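Local atomic coordinates of 'Carboxyl esterase 2 (Tuber melanosporum Mel28, PDB entry 5MIF), a protein that probably hydrolyses carboxylic esters, as expected of an archaeal-like carboxylesterase with the alpha/beta hydrolase fold. Residues N160-Y164 / L202-T208; V90-K96 / A142-D147; P211-V215 / K341-H347; L239-I244 / V286-R290; T151-Y156 / L250-D254. One frame throughout, in Å; residues are numbered along the deposited sequence.

In the fold
The first partner met along the chain is strand 90-96. It pairs with strand 142-147 in contact 2, closing a loop of 45 residues near the antiparallel edge of the central sheet. The chain then passes 151-156, whose loop with 250-254 (contact 5) encloses all of contact 1. Contact 1 joins helices 158-173 and 191-206, and Asn160 also touches Phe251 of contact 5. Strand 213-217 follows; helix 329-345 returns to it in contact 3, closing a loop of 125 residues. Contact 4, between 239-244 and 286-290, is nested inside that loop. Contacts 4 and 5 cross and share helix 241-251. Contacts 3 and 5 cross too.

Contact 1: N160-Y164 / L202-T208; sequences NEQCY and LSIKRKT
Arg206 grips Glu161 and lies over Tyr164 where segments 160-164 and 202-206, on helices 158-173 and 191-206 of the alpha/beta hydrolase fold, cross at -71°. The arginine chain is extended from CG to NE. Its guanidinium meets the carboxylate end-on, Arg206 NH1 to Glu161 OE1 at 2.7 Å and Arg206 NH2 to Glu161 OE2 at 2.6 Å. The groups are nearly coplanar, and OE1 uses its syn lone pair. Glu161 reaches this position by a bend at chi2 (-68°). Without this carboxylate, as with an alanine here, the guanidinium would probably lose its charged mate and be freer to swing off the tyrosine. Tyr164 CG is anti to the backbone N (chi1 178°), which sends the ring toward helix 191-206. Arg206 NH1 lies over one face near the rim, a cation-pi contact with the planes almost perpendicular. Leu202 CB packs against Tyr164 CD1 at 3.8 Å. Ser203 OG, at the ring edge, bonds Val199 O. Thr208 OG1 hydrogen-bonds Tyr164 OH at 2.8 Å.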
# COMPACT_ATOMS: atom_id res chain seq x y z
N ASN A 160 -6.88 27.13 -6.84
CA ASN A 160 -6.93 26.83 -5.42
C ASN A 160 -8.18 27.39 -4.76
O ASN A 160 -8.87 26.69 -4.02
CB ASN A 160 -5.69 27.41 -4.73
CG ASN A 160 -4.41 27.05 -5.45
OD1 ASN A 160 -4.21 27.43 -6.60
ND2 ASN A 160 -3.52 26.33 -4.77
N GLU A 161 -8.47 28.66 -5.04
CA GLU A 161 -9.61 29.33 -4.43
C GLU A 161 -10.93 28.84 -5.01
O GLU A 161 -11.95 28.84 -4.33
CB GLU A 161 -9.49 30.85 -4.55
CG GLU A 161 -8.30 31.45 -3.78
CD GLU A 161 -8.45 31.37 -2.26
OE1 GLU A 161 -9.55 31.07 -1.76
OE2 GLU A 161 -7.46 31.65 -1.55
N GLN A 162 -10.91 28.44 -6.28
CA GLN A 162 -12.10 27.82 -6.87
C GLN A 162 -12.43 26.54 -6.11
O GLN A 162 -13.58 26.32 -5.72
CB GLN A 162 -11.88 27.49 -8.35
CG GLN A 162 -11.96 28.68 -9.30
CD GLN A 162 -11.86 28.26 -10.75
OE1 GLN A 162 -10.99 27.47 -11.12
NE2 GLN A 162 -12.78 28.76 -11.58
N CYS A 163 -11.41 25.71 -5.90
CA CYS A 163 -11.57 24.44 -5.20
C CYS A 163 -12.02 24.68 -3.77
O CYS A 163 -12.93 24.02 -3.28
CB CYS A 163 -10.27 23.65 -5.21
SG CYS A 163 -9.85 23.02 -6.82
N TYR A 164 -11.38 25.64 -3.11
CA TYR A 164 -11.78 26.00 -1.76
C TYR A 164 -13.24 26.46 -1.74
O TYR A 164 -14.01 26.00 -0.91
CB TYR A 164 -10.86 27.08 -1.17
CG TYR A 164 -11.31 27.50 0.20
CD1 TYR A 164 -10.98 26.75 1.31
CD2 TYR A 164 -12.09 28.64 0.38
CE1 TYR A 164 -11.40 27.12 2.57
CE2 TYR A 164 -12.51 29.02 1.63
CZ TYR A 164 -12.16 28.26 2.73
OH TYR A 164 -12.59 28.64 3.99
N LEU A 202 -5.90 26.15 3.53
CA LEU A 202 -6.78 27.31 3.52
C LEU A 202 -7.91 27.12 4.55
O LEU A 202 -8.35 28.08 5.17
CB LEU A 202 -7.34 27.56 2.11
CG LEU A 202 -6.38 28.07 1.01
CD1 LEU A 202 -7.01 28.03 -0.39
CD2 LEU A 202 -5.88 29.49 1.32
N SER A 203 -8.39 25.89 4.70
CA SER A 203 -9.43 25.63 5.71
C SER A 203 -8.89 25.90 7.12
O SER A 203 -9.60 26.43 7.98
CB SER A 203 -9.93 24.20 5.61
OG SER A 203 -10.38 23.92 4.30
N ILE A 204 -7.64 25.53 7.34
CA ILE A 204 -7.00 25.76 8.64
C ILE A 204 -6.84 27.26 8.89
O ILE A 204 -7.26 27.76 9.93
CB ILE A 204 -5.64 25.04 8.70
CG1 ILE A 204 -5.88 23.53 8.84
CG2 ILE A 204 -4.81 25.55 9.87
CD1 ILE A 204 -4.72 22.66 8.41
N LYS A 205 -6.32 27.99 7.90
CA LYS A 205 -6.19 29.44 7.99
C LYS A 205 -7.50 30.20 8.22
O LYS A 205 -7.51 31.24 8.88
CB LYS A 205 -5.53 30.00 6.73
CG LYS A 205 -4.08 29.61 6.60
CD LYS A 205 -3.46 30.15 5.31
CE LYS A 205 -1.98 29.85 5.31
NZ LYS A 205 -1.13 30.97 4.85
N ARG A 206 -8.60 29.70 7.66
CA ARG A 206 -9.86 30.44 7.68
C ARG A 206 -10.85 29.84 8.67
O ARG A 206 -11.96 30.34 8.83
CB ARG A 206 -10.45 30.48 6.26
CG ARG A 206 -9.54 31.23 5.26
CD ARG A 206 -9.91 30.99 3.79
NE ARG A 206 -8.98 31.69 2.91
CZ ARG A 206 -8.97 31.61 1.58
NH1 ARG A 206 -9.84 30.83 0.94
NH2 ARG A 206 -8.08 32.31 0.89
N LYS A 207 -10.40 28.80 9.37
CA LYS A 207 -11.19 28.09 10.37
C LYS A 207 -12.51 27.57 9.82
O LYS A 207 -13.57 27.77 10.42
CB LYS A 207 -11.40 28.96 11.61
CG LYS A 207 -10.05 29.24 12.30
CD LYS A 207 -10.09 30.35 13.34
CE LYS A 207 -8.68 30.64 13.87
NZ LYS A 207 -7.81 29.43 13.89
N THR A 208 -12.44 26.90 8.67
CA THR A 208 -13.60 26.25 8.09
C THR A 208 -13.37 24.73 8.11
O THR A 208 -12.23 24.29 8.16
CB THR A 208 -13.88 26.74 6.65
OG1 THR A 208 -12.70 26.59 5.85
CG2 THR A 208 -14.32 28.21 6.67

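Contact 2: V90-K96 / A142-D147; sequences VTAYLYK and AVFFVD
Ala142 CB lies 4.0 Å from Lys96 CG, at the start of strand 142-147. Val143 comes next and forms a hydrogen-bonded pair with Tyr95. Val143 N reaches Tyr95 O at 2.7 Å, and Tyr95 N returns a nearly straight bond to Val143 O (175°). Phe144 faces Leu94 in a non-hydrogen-bonded pair. Phe144 CG is anti to the backbone N (chi1 -178°), which brings Phe144 CE1 to 3.8 Å from Ala92 CB. Helix 158-173 covers this side through Ala166 and Leu170. The two strands are antiparallel neighbours in the mixed central sheet of the alpha/beta hydrolase fold. Phe145 pairs with Tyr93 through two backbone bonds. Phe145 CB rests 3.7 Å from Tyr95 CE2, on the side covered by Ile132 of helix 129-139. Val146 CG1 touches Val90 CG1 at 3.8 Å. Asp147 lies alongside Tyr93, and Asp147 OD2 sits in the plane of that ring, 3.6 Å from Tyr93 CE1. A serine in place of Tyr93 would probably open a gap beside Asp147 and Phe145. One water accepts from Thr91 N and donates to Asp147 O at 2.7 Å.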
# COMPACT_ATOMS: atom_id res chain seq x y z
N VAL A 90 -17.81 28.14 -10.47
CA VAL A 90 -17.02 26.91 -10.41
C VAL A 90 -17.93 25.78 -10.89
O VAL A 90 -19.04 25.60 -10.39
CB VAL A 90 -16.48 26.59 -8.99
CG1 VAL A 90 -15.48 25.44 -9.07
CG2 VAL A 90 -15.78 27.78 -8.39
N THR A 91 -17.45 25.04 -11.88
CA THR A 91 -18.17 23.88 -12.37
C THR A 91 -17.85 22.68 -11.49
O THR A 91 -16.69 22.40 -11.20
CB THR A 91 -17.80 23.59 -13.85
OG1 THR A 91 -18.21 24.70 -14.65
CG2 THR A 91 -18.54 22.36 -14.35
N ALA A 92 -18.88 21.98 -11.04
CA ALA A 92 -18.67 20.77 -10.24
C ALA A 92 -19.62 19.67 -10.69
O ALA A 92 -20.76 19.94 -11.10
CB ALA A 92 -18.85 21.08 -8.75
N TYR A 93 -19.15 18.43 -10.63
CA TYR A 93 -20.00 17.28 -10.91
C TYR A 93 -20.19 16.46 -9.62
O TYR A 93 -19.21 16.02 -9.02
CB TYR A 93 -19.40 16.41 -12.01
CG TYR A 93 -19.20 17.12 -13.34
CD1 TYR A 93 -18.06 17.89 -13.58
CD2 TYR A 93 -20.17 17.06 -14.34
CE1 TYR A 93 -17.88 18.56 -14.79
CE2 TYR A 93 -20.00 17.72 -15.55
CZ TYR A 93 -18.86 18.47 -15.77
OH TYR A 93 -18.70 19.12 -16.98
N LEU A 94 -21.43 16.23 -9.21
CA LEU A 94 -21.67 15.35 -8.07
C LEU A 94 -22.03 13.96 -8.57
O LEU A 94 -23.08 13.77 -9.18
CB LEU A 94 -22.78 15.89 -7.16
CG LEU A 94 -23.09 15.06 -5.90
CD1 LEU A 94 -21.89 15.05 -4.95
CD2 LEU A 94 -24.33 15.57 -5.19
N TYR A 95 -21.16 12.99 -8.31
CA TYR A 95 -21.42 11.61 -8.70
C TYR A 95 -21.84 10.78 -7.50
O TYR A 95 -21.15 10.79 -6.48
CB TYR A 95 -20.20 10.98 -9.35
CG TYR A 95 -19.64 11.73 -10.54
CD1 TYR A 95 -20.33 11.80 -11.75
CD2 TYR A 95 -18.37 12.30 -10.48
CE1 TYR A 95 -19.78 12.45 -12.86
CE2 TYR A 95 -17.82 12.95 -11.55
CZ TYR A 95 -18.51 13.03 -12.74
OH TYR A 95 -17.91 13.69 -13.79
N LYS A 96 -22.98 10.09 -7.62
CA LYS A 96 -23.50 9.24 -6.54
C LYS A 96 -23.72 7.80 -6.97
O LYS A 96 -24.28 7.56 -8.04
CB LYS A 96 -24.82 9.79 -5.99
CG LYS A 96 -24.75 11.21 -5.49
CD LYS A 96 -25.99 11.54 -4.67
CE LYS A 96 -27.10 12.01 -5.60
NZ LYS A 96 -28.38 12.18 -4.88
N ALA A 142 -20.20 9.17 -2.48
CA ALA A 142 -20.36 10.12 -3.57
C ALA A 142 -19.01 10.79 -3.87
O ALA A 142 -18.16 10.89 -2.98
CB ALA A 142 -21.40 11.16 -3.23
N VAL A 143 -18.84 11.25 -5.11
CA VAL A 143 -17.64 11.99 -5.50
C VAL A 143 -18.05 13.39 -6.00
O VAL A 143 -18.88 13.52 -6.90
CB VAL A 143 -16.85 11.27 -6.60
CG1 VAL A 143 -15.74 12.19 -7.16
CG2 VAL A 143 -16.25 9.97 -6.07
N PHE A 144 -17.49 14.41 -5.36
CA PHE A 144 -17.70 15.80 -5.70
C PHE A 144 -16.48 16.23 -6.49
O PHE A 144 -15.43 16.56 -5.92
CB PHE A 144 -17.89 16.63 -4.41
CG PHE A 144 -18.17 18.10 -4.63
CD1 PHE A 144 -19.40 18.53 -5.08
CD2 PHE A 144 -17.21 19.04 -4.31
CE1 PHE A 144 -19.66 19.89 -5.25
CE2 PHE A 144 -17.46 20.39 -4.47
CZ PHE A 144 -18.69 20.82 -4.94
N PHE A 145 -16.60 16.15 -7.81
CA PHE A 145 -15.46 16.36 -8.70
C PHE A 145 -15.43 17.82 -9.17
O PHE A 145 -16.32 18.28 -9.90
CB PHE A 145 -15.57 15.40 -9.89
CG PHE A 145 -14.38 15.43 -10.81
CD1 PHE A 145 -14.33 16.33 -11.87
CD2 PHE A 145 -13.35 14.54 -10.64
CE1 PHE A 145 -13.24 16.34 -12.74
CE2 PHE A 145 -12.25 14.54 -11.51
CZ PHE A 145 -12.20 15.45 -12.56
N VAL A 146 -14.42 18.57 -8.72
CA VAL A 146 -14.33 19.99 -9.03
C VAL A 146 -13.62 20.22 -10.36
O VAL A 146 -12.45 19.89 -10.51
CB VAL A 146 -13.62 20.75 -7.92
CG1 VAL A 146 -13.57 22.24 -8.28
CG2 VAL A 146 -14.34 20.55 -6.59
N ASP A 147 -14.35 20.77 -11.32
CA ASP A 147 -13.81 21.02 -12.65
C ASP A 147 -13.31 22.46 -12.73
O ASP A 147 -13.89 23.30 -13.41
CB ASP A 147 -14.89 20.73 -13.71
CG ASP A 147 -14.33 20.59 -15.12
OD1 ASP A 147 -13.10 20.46 -15.30
OD2 ASP A 147 -15.15 20.58 -16.06
O HOH W 1 -15.09 25.76 -13.16

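Contact 3: P211-V215 / K341-H347; sequences PKFQV and KFKKALH
A chi1 of -173° turns the Phe213 ring away from the backbone N and across to helix 329-345. Phe342 has its CG anti to the carbonyl carbon instead (chi1 -87°), and its ring swings in to meet the strand. The result is a helix packed on the central sheet of the alpha/beta hydrolase fold, with segment 341-345 running nearly antiparallel to 213-215. The edge of Phe213 points at the face of Phe342 in an offset edge-to-face pair, with planes at 82°. The closest ring atoms are Phe213 CD2 and Phe342 CD1, 3.7 Å apart. Farther round, Phe342 CZ lies 3.5 Å from Val215 CG2. Ala345 CB fits against Phe213 CB and CG. Lys341 CB approaches Phe213 CE2 obliquely, while Lys341 NZ pairs with Glu336 of the second subunit. Ile112 of strand 109-115 touches both Phe342 and Leu346. Lys212 NZ hydrogen-bonds Asn183 OD1, and Lys212 NZ also makes a weak bond to the C-terminal His347 O, at 3.4 Å.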
# COMPACT_ATOMS: atom_id res chain seq x y z
N PRO A 211 -11.78 17.93 6.00
CA PRO A 211 -12.35 16.60 5.76
C PRO A 211 -11.95 15.62 6.86
O PRO A 211 -10.97 15.89 7.56
CB PRO A 211 -11.75 16.20 4.42
CG PRO A 211 -10.38 16.86 4.44
CD PRO A 211 -10.63 18.20 5.11
N LYS A 212 -12.67 14.51 7.01
CA LYS A 212 -12.30 13.49 7.99
C LYS A 212 -11.03 12.76 7.55
O LYS A 212 -10.28 12.23 8.38
CB LYS A 212 -13.44 12.49 8.18
CG LYS A 212 -14.33 12.77 9.37
CD LYS A 212 -15.37 11.67 9.52
CE LYS A 212 -16.51 12.09 10.43
NZ LYS A 212 -17.52 10.99 10.51
N PHE A 213 -10.80 12.73 6.25
CA PHE A 213 -9.74 11.91 5.70
C PHE A 213 -9.29 12.48 4.35
O PHE A 213 -10.11 12.94 3.56
CB PHE A 213 -10.21 10.46 5.56
CG PHE A 213 -9.14 9.51 5.14
CD1 PHE A 213 -8.03 9.30 5.95
CD2 PHE A 213 -9.25 8.79 3.96
CE1 PHE A 213 -7.03 8.42 5.57
CE2 PHE A 213 -8.26 7.90 3.57
CZ PHE A 213 -7.14 7.72 4.38
N GLN A 214 -7.98 12.46 4.11
CA GLN A 214 -7.42 13.04 2.90
C GLN A 214 -6.48 12.05 2.24
O GLN A 214 -5.65 11.44 2.92
CB GLN A 214 -6.69 14.36 3.22
CG GLN A 214 -5.85 14.94 2.06
CD GLN A 214 -5.22 16.29 2.40
OE1 GLN A 214 -5.49 17.30 1.73
NE2 GLN A 214 -4.36 16.32 3.42
N VAL A 215 -6.62 11.87 0.93
CA VAL A 215 -5.69 11.04 0.18
C VAL A 215 -4.92 11.89 -0.86
O VAL A 215 -5.52 12.59 -1.67
CB VAL A 215 -6.39 9.88 -0.53
CG1 VAL A 215 -5.37 9.10 -1.31
CG2 VAL A 215 -7.08 8.92 0.49
N LYS A 341 -10.06 2.63 1.93
CA LYS A 341 -9.78 3.47 3.09
C LYS A 341 -10.74 4.65 3.21
O LYS A 341 -11.05 5.07 4.33
CB LYS A 341 -8.32 3.96 3.03
CG LYS A 341 -7.33 2.82 3.37
CD LYS A 341 -6.23 3.24 4.33
CE LYS A 341 -6.81 3.86 5.59
NZ LYS A 341 -6.94 2.93 6.73
N PHE A 342 -11.24 5.19 2.09
CA PHE A 342 -12.31 6.19 2.16
C PHE A 342 -13.58 5.58 2.78
O PHE A 342 -14.28 6.22 3.58
CB PHE A 342 -12.63 6.76 0.77
CG PHE A 342 -11.76 7.93 0.36
CD1 PHE A 342 -11.69 9.07 1.14
CD2 PHE A 342 -11.05 7.90 -0.84
CE1 PHE A 342 -10.92 10.16 0.75
CE2 PHE A 342 -10.27 8.98 -1.23
CZ PHE A 342 -10.20 10.11 -0.43
N LYS A 343 -13.90 4.36 2.38
CA LYS A 343 -15.08 3.67 2.91
C LYS A 343 -14.99 3.54 4.43
O LYS A 343 -15.93 3.84 5.14
CB LYS A 343 -15.23 2.29 2.27
CG LYS A 343 -16.50 1.55 2.65
CD LYS A 343 -16.32 0.05 2.42
CE LYS A 343 -17.59 -0.61 1.92
NZ LYS A 343 -17.71 -0.47 0.44
N LYS A 344 -13.82 3.14 4.91
CA LYS A 344 -13.64 2.91 6.34
C LYS A 344 -13.59 4.21 7.12
O LYS A 344 -14.13 4.30 8.22
CB LYS A 344 -12.37 2.09 6.58
CG LYS A 344 -12.50 0.63 6.19
CD LYS A 344 -11.40 -0.24 6.79
CE LYS A 344 -11.74 -0.76 8.18
NZ LYS A 344 -10.63 -1.61 8.70
N ALA A 345 -12.96 5.23 6.55
CA ALA A 345 -12.82 6.49 7.28
C ALA A 345 -14.10 7.33 7.29
O ALA A 345 -14.35 8.09 8.23
CB ALA A 345 -11.66 7.31 6.72
N LEU A 346 -14.91 7.21 6.25
CA LEU A 346 -16.03 8.13 6.11
C LEU A 346 -17.36 7.57 6.63
O LEU A 346 -18.28 7.30 5.87
CB LEU A 346 -16.19 8.56 4.64
CG LEU A 346 -15.00 9.31 4.02
CD1 LEU A 346 -15.33 9.81 2.62
CD2 LEU A 346 -14.56 10.49 4.90
N HIS A 347 -17.45 7.43 7.95
CA HIS A 347 -18.73 7.15 8.60
C HIS A 347 -18.58 7.42 10.10
O HIS A 347 -17.45 7.55 10.60
CB HIS A 347 -19.23 5.72 8.33
CG HIS A 347 -18.47 4.64 9.03
ND1 HIS A 347 -17.33 4.07 8.51
CD2 HIS A 347 -18.73 3.98 10.18
CE1 HIS A 347 -16.89 3.14 9.34
NE2 HIS A 347 -17.72 3.06 10.36
OXT HIS A 347 -19.56 7.57 10.82

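Contact 4: L239-I244 / V286-R290; sequences LTTDEI and VDPIR
Leu239 and Ile244 meet the turn at Pro288 and Ile289 through carbon contacts, with no hydrogen bond between the two segments. Leu239 puts CD2 between two residues of the turn, 3.5 Å from Asp287 OD1 and 4.1 Å from Ile289 CB. This reach follows from its chi1 of 172°, which sets CG anti to the backbone nitrogen. The Pro288 ring lies beside the Leu239 backbone, its CG 3.1 Å from Leu239 O. Ile244 contributes one methyl, CD1, which is 4.0 Å from both Pro288 CB and Ile289 CD1. Phe230 of helix 228-232 touches Ile244 and Ile289 as well. The turn from Asp287 to Arg290 is a type I beta turn leading into helix 290-302. Its position after strand 279-284 is where an alpha/beta hydrolase carries the acid of its triad. Asp287 OD2 accordingly bonds His317 ND1, consistent with a Ser190-His317-Asp287 triad. Asp287 OD1 accepts from Ile289 N at 2.7 Å, from above the carboxylate plane. Bonds at both oxygens would hold the carboxylate against rotation. Leu239 and Ile289 also touch His317. Farther out, Thr240 and Glu243 form a capping box at the start of helix 241-251. Glu243 N gives to Thr240 OG1 at 3.0 Å, and Thr240 N gives to Glu243 OE1 at 3.0 Å.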
# COMPACT_ATOMS: atom_id res chain seq x y z
N LEU A 239 6.74 11.25 -16.41
CA LEU A 239 6.82 12.64 -15.99
C LEU A 239 8.27 13.10 -16.03
O LEU A 239 9.12 12.53 -15.36
CB LEU A 239 6.27 12.81 -14.57
CG LEU A 239 6.48 14.20 -13.95
CD1 LEU A 239 5.70 15.24 -14.73
CD2 LEU A 239 6.14 14.24 -12.45
N THR A 240 8.54 14.15 -16.80
CA THR A 240 9.90 14.65 -16.93
C THR A 240 10.08 15.96 -16.18
O THR A 240 9.10 16.65 -15.88
CB THR A 240 10.28 14.86 -18.40
OG1 THR A 240 9.71 16.10 -18.87
CG2 THR A 240 9.78 13.70 -19.26
N THR A 241 11.32 16.32 -15.90
CA THR A 241 11.60 17.57 -15.21
C THR A 241 11.19 18.76 -16.07
O THR A 241 10.82 19.81 -15.55
CB THR A 241 13.09 17.69 -14.83
OG1 THR A 241 13.90 17.22 -15.92
CG2 THR A 241 13.39 16.87 -13.59
N ASP A 242 11.24 18.60 -17.39
CA ASP A 242 10.82 19.67 -18.29
C ASP A 242 9.32 19.91 -18.24
O ASP A 242 8.87 21.05 -18.27
CB ASP A 242 11.25 19.37 -19.73
CG ASP A 242 12.73 19.57 -19.95
OD1 ASP A 242 13.40 20.15 -19.05
OD2 ASP A 242 13.24 19.16 -21.02
N GLU A 243 8.55 18.83 -18.18
CA GLU A 243 7.10 18.95 -18.09
C GLU A 243 6.71 19.63 -16.78
O GLU A 243 5.78 20.44 -16.73
CB GLU A 243 6.45 17.57 -18.21
CG GLU A 243 6.48 16.98 -19.61
CD GLU A 243 6.00 15.53 -19.65
OE1 GLU A 243 6.27 14.78 -18.68
OE2 GLU A 243 5.32 15.16 -20.63
N ILE A 244 7.44 19.32 -15.71
CA ILE A 244 7.23 19.93 -14.41
C ILE A 244 7.45 21.44 -14.44
O ILE A 244 6.64 22.22 -13.91
CB ILE A 244 8.15 19.31 -13.34
CG1 ILE A 244 7.75 17.85 -13.07
CG2 ILE A 244 8.11 20.10 -12.04
CD1 ILE A 244 8.61 17.18 -12.01
N VAL A 286 9.26 5.29 -9.51
CA VAL A 286 10.02 5.90 -10.59
C VAL A 286 9.31 7.18 -11.03
O VAL A 286 8.43 7.18 -11.89
CB VAL A 286 10.20 4.90 -11.75
CG1 VAL A 286 10.98 5.52 -12.90
CG2 VAL A 286 10.90 3.64 -11.24
N ASP A 287 9.71 8.28 -10.40
CA ASP A 287 8.97 9.53 -10.45
C ASP A 287 9.81 10.66 -9.88
O ASP A 287 10.21 10.60 -8.71
CB ASP A 287 7.67 9.40 -9.65
CG ASP A 287 6.76 10.63 -9.76
OD1 ASP A 287 7.21 11.70 -10.24
OD2 ASP A 287 5.59 10.56 -9.33
N PRO A 288 10.07 11.69 -10.69
CA PRO A 288 10.81 12.87 -10.22
C PRO A 288 10.17 13.51 -8.99
O PRO A 288 10.88 14.05 -8.15
CB PRO A 288 10.71 13.85 -11.40
CG PRO A 288 10.27 13.08 -12.53
CD PRO A 288 9.58 11.86 -12.07
N ILE A 289 8.85 13.44 -8.90
CA ILE A 289 8.14 14.16 -7.85
C ILE A 289 7.97 13.29 -6.58
O ILE A 289 7.38 13.73 -5.59
CB ILE A 289 6.76 14.67 -8.37
CG1 ILE A 289 6.39 16.00 -7.73
CG2 ILE A 289 5.66 13.66 -8.16
CD1 ILE A 289 7.24 17.12 -8.25
N ARG A 290 8.50 12.07 -6.61
CA ARG A 290 8.34 11.13 -5.49
C ARG A 290 8.80 11.71 -4.14
O ARG A 290 8.11 11.56 -3.14
CB ARG A 290 9.10 9.83 -5.77
CG ARG A 290 8.91 8.75 -4.71
CD ARG A 290 9.88 7.60 -4.93
NE ARG A 290 11.20 7.94 -4.40
CZ ARG A 290 12.34 7.37 -4.78
NH1 ARG A 290 12.34 6.43 -5.71
NH2 ARG A 290 13.49 7.75 -4.22

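Contact 5: T151-Y156 / L250-D254; sequences TPKVAY and LFTPD
Tyr156 sits on Phe251 and Thr252, and its side chain can be followed outward from the backbone. Tyr156 N first donates to Phe251 O at 2.8 Å. Tyr156 CB then lies over the centre of the Phe251 ring, 3.8 Å from its centroid, as a CH-pi contact. Tyr156 CB is also 3.6 Å from Thr252 CG2. Tyr156 CG stays near the same methyl, 3.8 Å from Thr252 CG2. With CG anti to the backbone N (chi1 167°), the ring runs outward past Phe251. On one side Tyr156 CD1 meets Phe251 CZ at 3.9 Å, and on the other Tyr156 CD2 is 4.0 Å from Thr252 CG2. The edge of the Tyr156 ring therefore faces the Phe251 ring in an offset edge-to-face pair, planes at 72°. The tip leads away from segment 250-254, and Tyr156 OH bonds Glu260 OE1. Phe251 is held from other directions too. Thr151 CG2 comes to its ring edge, 4.1 Å from Phe251 CD1, and Trp120 stacks with it. Beside the backbone bond, Ala155 CB packs on Phe251 O and Pro253. Thr151 also touches Leu250 CB through OG1. The whole joins the loop between strand 142-147 and helix 158-173 to the C-terminal end of helix 241-251, a loop-to-helix contact within the alpha/beta hydrolase fold.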
# COMPACT_ATOMS: atom_id res chain seq x y z
N THR A 151 -5.03 26.35 -16.52
CA THR A 151 -4.06 27.33 -16.98
C THR A 151 -3.92 27.25 -18.51
O THR A 151 -4.17 26.20 -19.10
CB THR A 151 -2.69 27.11 -16.33
OG1 THR A 151 -2.17 25.85 -16.76
CG2 THR A 151 -2.79 27.13 -14.81
N PRO A 152 -3.54 28.37 -19.17
CA PRO A 152 -3.26 29.67 -18.55
C PRO A 152 -4.45 30.63 -18.56
O PRO A 152 -4.24 31.83 -18.36
CB PRO A 152 -2.13 30.22 -19.44
CG PRO A 152 -2.49 29.69 -20.81
CD PRO A 152 -3.20 28.36 -20.60
N LYS A 153 -5.66 30.12 -18.75
CA LYS A 153 -6.85 30.97 -18.67
C LYS A 153 -6.90 31.67 -17.31
O LYS A 153 -7.32 32.82 -17.20
CB LYS A 153 -8.11 30.15 -18.92
CG LYS A 153 -7.94 29.25 -20.13
CD LYS A 153 -9.24 28.71 -20.71
CE LYS A 153 -8.93 27.96 -22.01
NZ LYS A 153 -7.53 27.39 -21.95
N VAL A 154 -6.47 30.96 -16.27
CA VAL A 154 -6.22 31.57 -14.97
C VAL A 154 -4.86 31.11 -14.47
O VAL A 154 -4.19 30.29 -15.12
CB VAL A 154 -7.30 31.21 -13.94
CG1 VAL A 154 -8.66 31.75 -14.37
CG2 VAL A 154 -7.33 29.69 -13.71
N ALA A 155 -4.43 31.65 -13.34
CA ALA A 155 -3.19 31.19 -12.71
C ALA A 155 -3.38 31.07 -11.21
O ALA A 155 -4.40 31.52 -10.66
CB ALA A 155 -2.05 32.16 -13.01
N TYR A 156 -2.40 30.47 -10.54
CA TYR A 156 -2.36 30.48 -9.09
C TYR A 156 -2.66 31.89 -8.59
O TYR A 156 -2.15 32.86 -9.15
CB TYR A 156 -0.99 30.02 -8.59
CG TYR A 156 -0.77 30.30 -7.12
CD1 TYR A 156 -1.24 29.42 -6.15
CD2 TYR A 156 -0.10 31.45 -6.71
CE1 TYR A 156 -1.06 29.68 -4.82
CE2 TYR A 156 0.09 31.71 -5.37
CZ TYR A 156 -0.39 30.81 -4.43
OH TYR A 156 -0.22 31.06 -3.09
N LEU A 250 3.22 27.90 -16.05
CA LEU A 250 1.88 28.35 -16.41
C LEU A 250 1.02 28.61 -15.18
O LEU A 250 0.20 29.54 -15.17
CB LEU A 250 1.17 27.35 -17.32
CG LEU A 250 1.79 27.12 -18.70
CD1 LEU A 250 0.80 26.40 -19.59
CD2 LEU A 250 2.21 28.45 -19.30
N PHE A 251 1.19 27.78 -14.15
CA PHE A 251 0.38 27.86 -12.94
C PHE A 251 0.91 28.94 -11.99
O PHE A 251 0.14 29.73 -11.46
CB PHE A 251 0.35 26.48 -12.25
CG PHE A 251 -0.40 26.45 -10.95
CD1 PHE A 251 -1.77 26.72 -10.91
CD2 PHE A 251 0.25 26.10 -9.77
CE1 PHE A 251 -2.47 26.67 -9.72
CE2 PHE A 251 -0.44 26.05 -8.57
CZ PHE A 251 -1.81 26.33 -8.54
N THR A 252 2.22 28.99 -11.84
CA THR A 252 2.88 30.02 -11.03
C THR A 252 3.97 30.72 -11.87
O THR A 252 5.16 30.47 -11.67
CB THR A 252 3.52 29.44 -9.75
OG1 THR A 252 4.26 28.25 -10.08
CG2 THR A 252 2.45 29.08 -8.72
N PRO A 253 3.55 31.58 -12.82
CA PRO A 253 4.50 32.29 -13.69
C PRO A 253 5.48 33.17 -12.90
O PRO A 253 6.61 33.36 -13.35
CB PRO A 253 3.59 33.15 -14.58
CG PRO A 253 2.26 33.18 -13.89
CD PRO A 253 2.15 31.87 -13.18
N ASP A 254 5.06 33.69 -11.76
CA ASP A 254 5.95 34.43 -10.87
C ASP A 254 6.60 33.45 -9.89
O ASP A 254 5.93 32.94 -9.00
CB ASP A 254 5.19 35.54 -10.13
CG ASP A 254 6.09 36.37 -9.22
OD1 ASP A 254 7.31 36.10 -9.13
OD2 ASP A 254 5.57 37.29 -8.56